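PDB 2ORY: lipase from Photobacterium sp. M37, which catalyses the hydrolysis of triacylglycerols as a cold-adapted lipase of the alpha/beta-hydrolase fold. Local coordinates for residues D215-F220 / K282-K287; G176-S181 / A207-G212; I201-F206 / D222-Q227. All blocks are in the same frame, centred on the assembly; numbering follows the deposited sequence.

Contact 1 (D215-F220 / K282-K287); sequences DFADYF and KYKQIK
Helix 214-224, one of the helices that flank the central sheet of this alpha/beta hydrolase, brings Ala217, Phe220 and the carboxylate end of Asp218 to Lys284 and Ile286 of the long loop between helices 265-278 and 304-319. The case illustrates how an irregular loop can be fitted to a helix by a small residue, an aromatic ring and a single ion pair. Ala217 lies at the middle: its short side chain points at the loop, where CB touches the carbonyl oxygens Lys284 O at 3.6 Å and Gln285 O at 3.7 Å, so the backbone of the loop passes close to the helix. One turn farther on, Phe220 receives Ile286. The branch methyl CG2 of Ile286 approaches CD2 of Phe220 obliquely at 3.6 Å, while the other arm of the isoleucine carries CD1 over the ring as an off-centre CH-pi contact, 4.3 Å from the centroid of Phe220 and 29° from the ring normal. Beyond these apolar contacts Lys284 reaches outward. Its chain leaves anti to the backbone N and then bends at chi3 (86°), which lays CE 4.1 Å from Ala217 CB and delivers NZ to the exposed Asp218. The ammonium meets Asp218 OD1 at 2.8 Å on the syn side, 29° out of the carboxylate plane, in a salt bridge whose two side chains cross at about a right angle. Outside the pair of segments, Phe216 sets its ring edge-to-face with Trp113, and Leu185 of helix 175-189 backs Phe220. A buried apolar seam finished by an ion pair on its more exposed side is thus how this layered alpha/beta sandwich holds the loop that leads to helix 304-319, where the probable catalytic histidine lies.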
# COMPACT_ATOMS: atom_id res chain seq x y z
N ASP A 215 4.28 -18.83 6.15
CA ASP A 215 4.30 -19.65 4.94
C ASP A 215 3.91 -18.84 3.70
O ASP A 215 4.45 -19.08 2.62
CB ASP A 215 3.37 -20.87 5.07
CG ASP A 215 3.96 -21.98 5.94
OD1 ASP A 215 5.14 -21.85 6.34
OD2 ASP A 215 3.25 -22.97 6.23
N PHE A 216 2.99 -17.89 3.84
CA PHE A 216 2.57 -17.04 2.71
C PHE A 216 3.72 -16.10 2.38
O PHE A 216 4.10 -15.94 1.22
CB PHE A 216 1.34 -16.18 3.08
CG PHE A 216 1.06 -15.07 2.09
CD1 PHE A 216 0.31 -15.31 0.95
CD2 PHE A 216 1.56 -13.78 2.30
CE1 PHE A 216 0.06 -14.29 0.02
CE2 PHE A 216 1.32 -12.75 1.39
CZ PHE A 216 0.57 -13.01 0.25
N ALA A 217 4.25 -15.46 3.42
CA ALA A 217 5.37 -14.53 3.30
C ALA A 217 6.62 -15.22 2.72
O ALA A 217 7.32 -14.64 1.90
CB ALA A 217 5.70 -13.92 4.67
N ASP A 218 6.90 -16.44 3.17
CA ASP A 218 8.07 -17.15 2.63
C ASP A 218 7.84 -17.51 1.14
O ASP A 218 8.74 -17.43 0.32
CB ASP A 218 8.36 -18.42 3.45
CG ASP A 218 8.99 -18.11 4.80
OD1 ASP A 218 9.61 -17.03 4.96
OD2 ASP A 218 8.88 -18.97 5.71
N TYR A 219 6.62 -17.91 0.80
CA TYR A 219 6.36 -18.21 -0.59
C TYR A 219 6.54 -16.93 -1.40
O TYR A 219 7.18 -16.92 -2.46
CB TYR A 219 4.94 -18.74 -0.77
CG TYR A 219 4.56 -18.89 -2.21
CD1 TYR A 219 5.18 -19.86 -3.01
CD2 TYR A 219 3.60 -18.07 -2.79
CE1 TYR A 219 4.84 -19.99 -4.36
CE2 TYR A 219 3.27 -18.19 -4.14
CZ TYR A 219 3.89 -19.15 -4.91
OH TYR A 219 3.56 -19.25 -6.25
N PHE A 220 5.97 -15.82 -0.91
CA PHE A 220 6.12 -14.53 -1.60
C PHE A 220 7.60 -14.18 -1.86
O PHE A 220 7.97 -13.77 -2.96
CB PHE A 220 5.49 -13.41 -0.77
CG PHE A 220 5.61 -12.06 -1.40
CD1 PHE A 220 4.62 -11.58 -2.25
CD2 PHE A 220 6.74 -11.28 -1.18
CE1 PHE A 220 4.75 -10.34 -2.87
CE2 PHE A 220 6.89 -10.04 -1.80
CZ PHE A 220 5.89 -9.57 -2.64
N LYS A 282 0.76 -16.67 13.37
CA LYS A 282 2.07 -16.66 12.73
C LYS A 282 2.18 -15.62 11.61
O LYS A 282 2.77 -15.88 10.55
CB LYS A 282 2.40 -18.05 12.20
CG LYS A 282 2.45 -19.12 13.28
CD LYS A 282 3.02 -20.43 12.75
CE LYS A 282 2.18 -21.02 11.61
NZ LYS A 282 2.77 -22.31 11.10
N TYR A 283 1.61 -14.44 11.86
CA TYR A 283 1.64 -13.33 10.92
C TYR A 283 3.09 -12.91 10.75
O TYR A 283 3.82 -12.78 11.74
CB TYR A 283 0.80 -12.16 11.44
CG TYR A 283 -0.66 -12.21 11.02
CD1 TYR A 283 -1.67 -12.49 11.94
CD2 TYR A 283 -1.03 -11.99 9.69
CE1 TYR A 283 -3.00 -12.57 11.55
CE2 TYR A 283 -2.37 -12.06 9.29
CZ TYR A 283 -3.34 -12.34 10.22
OH TYR A 283 -4.65 -12.40 9.82
N LYS A 284 3.52 -12.68 9.52
CA LYS A 284 4.91 -12.30 9.27
C LYS A 284 5.08 -11.41 8.04
O LYS A 284 4.40 -11.57 7.03
CB LYS A 284 5.79 -13.54 9.10
CG LYS A 284 7.27 -13.18 9.02
CD LYS A 284 8.19 -14.38 9.02
CE LYS A 284 8.40 -14.94 7.63
NZ LYS A 284 9.53 -15.93 7.58
N GLN A 285 6.02 -10.48 8.15
CA GLN A 285 6.32 -9.52 7.10
C GLN A 285 6.98 -10.24 5.93
O GLN A 285 7.69 -11.22 6.13
CB GLN A 285 7.27 -8.49 7.70
CG GLN A 285 7.08 -7.01 7.37
CD GLN A 285 5.70 -6.60 6.90
OE1 GLN A 285 5.27 -6.95 5.80
NE2 GLN A 285 5.00 -5.80 7.72
N ILE A 286 6.73 -9.75 4.71
CA ILE A 286 7.35 -10.27 3.50
C ILE A 286 8.68 -9.54 3.54
O ILE A 286 8.75 -8.43 4.08
CB ILE A 286 6.58 -9.84 2.21
CG1 ILE A 286 6.35 -8.33 2.22
CG2 ILE A 286 5.28 -10.62 2.09
CD1 ILE A 286 5.63 -7.79 0.99
N LYS A 287 9.73 -10.12 2.96
CA LYS A 287 11.07 -9.52 3.02
C LYS A 287 11.26 -8.98 4.44
O LYS A 287 11.58 -7.81 4.65
CB LYS A 287 11.20 -8.39 1.99
CG LYS A 287 10.77 -8.77 0.56
CD LYS A 287 11.57 -9.95 -0.03
CE LYS A 287 13.06 -9.66 -0.13
NZ LYS A 287 13.37 -8.58 -1.10

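Contact 2 (G176-S181 / A207-G212); sequences GGALSS and AGPTAG
Gly176 O is gripped twice by one residue one turn on: Ser180 N donates to it at 2.9 Å and the hydroxyl Ser180 OG at 2.8 Å. The second bond lies in the carbonyl plane with a C=O...donor angle of 149°, and it is possible because chi1 of 62° folds the hydroxyl back along the helix. Gly176 closes a Gly-x-Ser-x-Gly sequence with Gly172 and Ser174, consistent with the nucleophile elbow of alpha/beta hydrolases, in which a strand turns sharply into a helix. The doubled bond therefore ties down the first turn of helix 175-189, directly after that elbow.

Against this turn runs the loop 207-212, which leaves the end of strand 199-206. Two glycines, Gly177 and Gly208, face each other where the chains come nearest, their CA atoms 4.3 Å apart; with no side chain on either, the backbones themselves are in contact. Ala178 then carries the packing, its methyl directed at the loop: CB lies 3.6 Å from Pro209 O and 3.9 Å from Pro209 CD, so it meets the proline both at the carbonyl and at the ring carbon next to the nitrogen. The contact is wholly buried and rests on shape. At the start of the loop, Ala207 packs on Asp236 and His312, the presumed partners of Ser174 in a Ser-His-Asp triad. At the far end, Ala211 points its CB towards the helix and comes to 4.2 Å from Ala178 O, a carbonyl that also accepts a hydrogen bond from Thr182 OG1.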
# COMPACT_ATOMS: atom_id res chain seq x y z
N GLY A 176 -2.31 0.08 1.11
CA GLY A 176 -1.89 -0.09 -0.27
C GLY A 176 -0.56 -0.81 -0.40
O GLY A 176 -0.24 -1.38 -1.45
N GLY A 177 0.21 -0.80 0.68
CA GLY A 177 1.49 -1.50 0.66
C GLY A 177 1.24 -3.00 0.76
O GLY A 177 1.86 -3.81 0.08
N ALA A 178 0.31 -3.36 1.63
CA ALA A 178 -0.04 -4.76 1.83
C ALA A 178 -0.79 -5.31 0.61
O ALA A 178 -0.55 -6.44 0.18
CB ALA A 178 -0.89 -4.89 3.06
N LEU A 179 -1.69 -4.49 0.04
CA LEU A 179 -2.47 -4.90 -1.12
C LEU A 179 -1.67 -4.98 -2.41
O LEU A 179 -1.80 -5.94 -3.17
CB LEU A 179 -3.67 -3.95 -1.31
CG LEU A 179 -4.79 -4.00 -0.26
CD1 LEU A 179 -5.81 -2.93 -0.56
CD2 LEU A 179 -5.45 -5.36 -0.26
N SER A 180 -0.82 -3.99 -2.67
CA SER A 180 -0.04 -4.00 -3.90
C SER A 180 0.87 -5.23 -3.95
O SER A 180 0.89 -5.94 -4.95
CB SER A 180 0.80 -2.72 -4.04
OG SER A 180 1.74 -2.57 -2.99
N SER A 181 1.59 -5.49 -2.88
CA SER A 181 2.49 -6.64 -2.89
C SER A 181 1.67 -7.92 -3.05
O SER A 181 2.05 -8.84 -3.79
CB SER A 181 3.32 -6.67 -1.61
OG SER A 181 2.50 -6.69 -0.46
N ALA A 207 5.26 1.12 3.81
CA ALA A 207 4.53 1.15 5.07
C ALA A 207 3.37 0.18 5.25
O ALA A 207 2.36 0.52 5.88
CB ALA A 207 4.03 2.57 5.27
N GLY A 208 3.51 -1.02 4.73
CA GLY A 208 2.41 -1.95 4.83
C GLY A 208 2.45 -2.93 5.98
O GLY A 208 3.53 -3.35 6.42
N PRO A 209 1.27 -3.28 6.52
CA PRO A 209 1.22 -4.24 7.62
C PRO A 209 1.31 -5.63 6.96
O PRO A 209 1.31 -5.72 5.74
CB PRO A 209 -0.15 -3.98 8.24
CG PRO A 209 -1.00 -3.63 7.03
CD PRO A 209 -0.07 -2.72 6.22
N THR A 210 1.37 -6.69 7.77
CA THR A 210 1.46 -8.05 7.27
C THR A 210 0.16 -8.52 6.63
O THR A 210 -0.89 -8.51 7.27
CB THR A 210 1.78 -9.07 8.41
OG1 THR A 210 0.81 -8.92 9.45
CG2 THR A 210 3.19 -8.85 8.98
N ALA A 211 0.24 -8.93 5.37
CA ALA A 211 -0.95 -9.43 4.69
C ALA A 211 -1.31 -10.85 5.12
O ALA A 211 -2.48 -11.17 5.22
CB ALA A 211 -0.75 -9.41 3.18
N GLY A 212 -0.31 -11.69 5.38
CA GLY A 212 -0.59 -13.07 5.74
C GLY A 212 0.40 -13.75 6.68
O GLY A 212 1.17 -13.07 7.37

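Contact 3 (I201-F206 / D222-Q227); sequences ISTIPF and DCLGDQ
With OG1 of Thr203 anti to the backbone N (chi1 180°), the methyl CG2 falls between N and C, and Leu224, its CG beside its own backbone N (chi1 -76°), brings CD2 onto it. The two side chains cross at about a right angle, and the methyls stand only 3.2 Å apart in the model, closer than two methyls normally come, so the exact separation is doubtful although the packing is clear. The hydroxyl is kept from this apolar meeting by its bond to Val170 O on the adjacent strand.

A backbone bond provides the polar link: Thr203 N donates to Gln227 O at 2.8 Å, with an N-H...O angle of 161°. The same oxygen lies 3.2 Å from Ser202 CA. Gln227 lays its aliphatic part along the strand, CB being 3.7 Å from Ile201 O. The chain reaches this place by way of Gly225, which leaves the helix with positive phi.

Strand 199-206 lies at one side of the five-stranded sheet, next to strand 166-173, and the chain around 227-231 pairs along its other side. Backbone bonds from Thr203 to Thr229 and from Pro205 to Ile231 carry that pairing onward, consistent with a beta-alpha-beta return through helix 214-224, while helix 175-189 packs against Thr203 through Ala184 and helix 5-15 receives Ile204.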
# COMPACT_ATOMS: atom_id res chain seq x y z
N ILE A 201 7.07 -8.71 -13.51
CA ILE A 201 6.32 -8.14 -12.40
C ILE A 201 7.19 -7.86 -11.19
O ILE A 201 7.87 -8.75 -10.68
CB ILE A 201 5.18 -9.10 -11.97
CG1 ILE A 201 4.23 -9.33 -13.15
CG2 ILE A 201 4.45 -8.51 -10.74
CD1 ILE A 201 3.10 -10.32 -12.87
N SER A 202 7.15 -6.62 -10.72
CA SER A 202 7.89 -6.23 -9.53
C SER A 202 6.97 -5.40 -8.64
O SER A 202 5.92 -4.93 -9.09
CB SER A 202 9.09 -5.37 -9.90
OG SER A 202 8.63 -4.27 -10.66
N THR A 203 7.36 -5.21 -7.40
CA THR A 203 6.55 -4.42 -6.50
C THR A 203 7.37 -3.69 -5.45
O THR A 203 8.33 -4.24 -4.90
CB THR A 203 5.48 -5.30 -5.80
OG1 THR A 203 4.70 -4.49 -4.92
CG2 THR A 203 6.14 -6.41 -5.00
N ILE A 204 6.99 -2.44 -5.19
CA ILE A 204 7.64 -1.62 -4.18
C ILE A 204 6.55 -1.11 -3.24
O ILE A 204 5.97 -0.05 -3.45
CB ILE A 204 8.41 -0.43 -4.81
CG1 ILE A 204 9.53 -0.96 -5.70
CG2 ILE A 204 9.07 0.43 -3.72
CD1 ILE A 204 10.39 0.13 -6.35
N PRO A 205 6.23 -1.90 -2.21
CA PRO A 205 5.19 -1.54 -1.24
C PRO A 205 5.75 -0.78 -0.04
O PRO A 205 6.72 -1.22 0.57
CB PRO A 205 4.64 -2.89 -0.82
CG PRO A 205 5.89 -3.74 -0.81
CD PRO A 205 6.66 -3.30 -2.04
N PHE A 206 5.13 0.35 0.29
CA PHE A 206 5.56 1.17 1.41
C PHE A 206 4.66 1.03 2.63
O PHE A 206 3.45 0.82 2.50
CB PHE A 206 5.55 2.67 1.05
CG PHE A 206 6.46 3.04 -0.09
CD1 PHE A 206 6.06 2.86 -1.42
CD2 PHE A 206 7.73 3.56 0.15
CE1 PHE A 206 6.91 3.17 -2.48
CE2 PHE A 206 8.59 3.88 -0.91
CZ PHE A 206 8.18 3.68 -2.22
N ASP A 222 10.27 -16.15 -2.01
CA ASP A 222 10.82 -17.05 -3.00
C ASP A 222 10.34 -16.71 -4.41
O ASP A 222 11.04 -16.96 -5.38
CB ASP A 222 10.45 -18.50 -2.64
CG ASP A 222 11.18 -19.51 -3.49
OD1 ASP A 222 10.62 -19.98 -4.50
OD2 ASP A 222 12.34 -19.81 -3.15
N CYS A 223 9.16 -16.10 -4.52
CA CYS A 223 8.61 -15.73 -5.83
C CYS A 223 9.06 -14.39 -6.39
O CYS A 223 9.33 -14.30 -7.59
CB CYS A 223 7.09 -15.74 -5.80
SG CYS A 223 6.42 -17.36 -5.73
N LEU A 224 9.11 -13.35 -5.56
CA LEU A 224 9.55 -12.04 -6.04
C LEU A 224 11.02 -11.77 -5.79
O LEU A 224 11.64 -10.99 -6.53
CB LEU A 224 8.73 -10.91 -5.44
CG LEU A 224 7.36 -10.82 -6.10
CD1 LEU A 224 6.42 -11.79 -5.42
CD2 LEU A 224 6.85 -9.41 -6.00
N GLY A 225 11.56 -12.40 -4.76
CA GLY A 225 12.96 -12.20 -4.43
C GLY A 225 13.37 -10.75 -4.54
O GLY A 225 12.89 -9.91 -3.78
N ASP A 226 14.24 -10.46 -5.50
CA ASP A 226 14.73 -9.10 -5.69
C ASP A 226 13.71 -8.17 -6.33
O ASP A 226 13.85 -6.96 -6.23
CB ASP A 226 15.99 -9.08 -6.56
CG ASP A 226 17.20 -9.61 -5.83
OD1 ASP A 226 17.46 -9.18 -4.69
OD2 ASP A 226 17.90 -10.47 -6.42
N GLN A 227 12.70 -8.74 -6.97
CA GLN A 227 11.67 -7.93 -7.61
C GLN A 227 10.74 -7.24 -6.62
O GLN A 227 9.79 -6.57 -7.02
CB GLN A 227 10.89 -8.76 -8.60
CG GLN A 227 11.76 -9.27 -9.73
CD GLN A 227 12.30 -8.15 -10.60
OE1 GLN A 227 11.58 -7.61 -11.44
NE2 GLN A 227 13.56 -7.79 -10.39

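In the fold
The three contacts form one continuous body, their centres 11 to 13 Å apart. Loop 207-212 of contact 2 is bound to the loop of contact 1 by a probable hydrogen bond from Lys284 N to Gly212 O of 3.2 Å. Helix 214-224 serves both contact 1 and contact 3, and Lys287 NZ probably bonds to Gly225 O at 3.0 Å, tying the two together at the helix end. Contact 2 rests on the strand of contact 3, with Gly177 O 3.1 Å from Pro205 CB. The centre of contact 2 lies about 5 Å from the centre of the chain, beside the presumed catalytic triad; those of contacts 1 and 3 lie about 16 and 13 Å out.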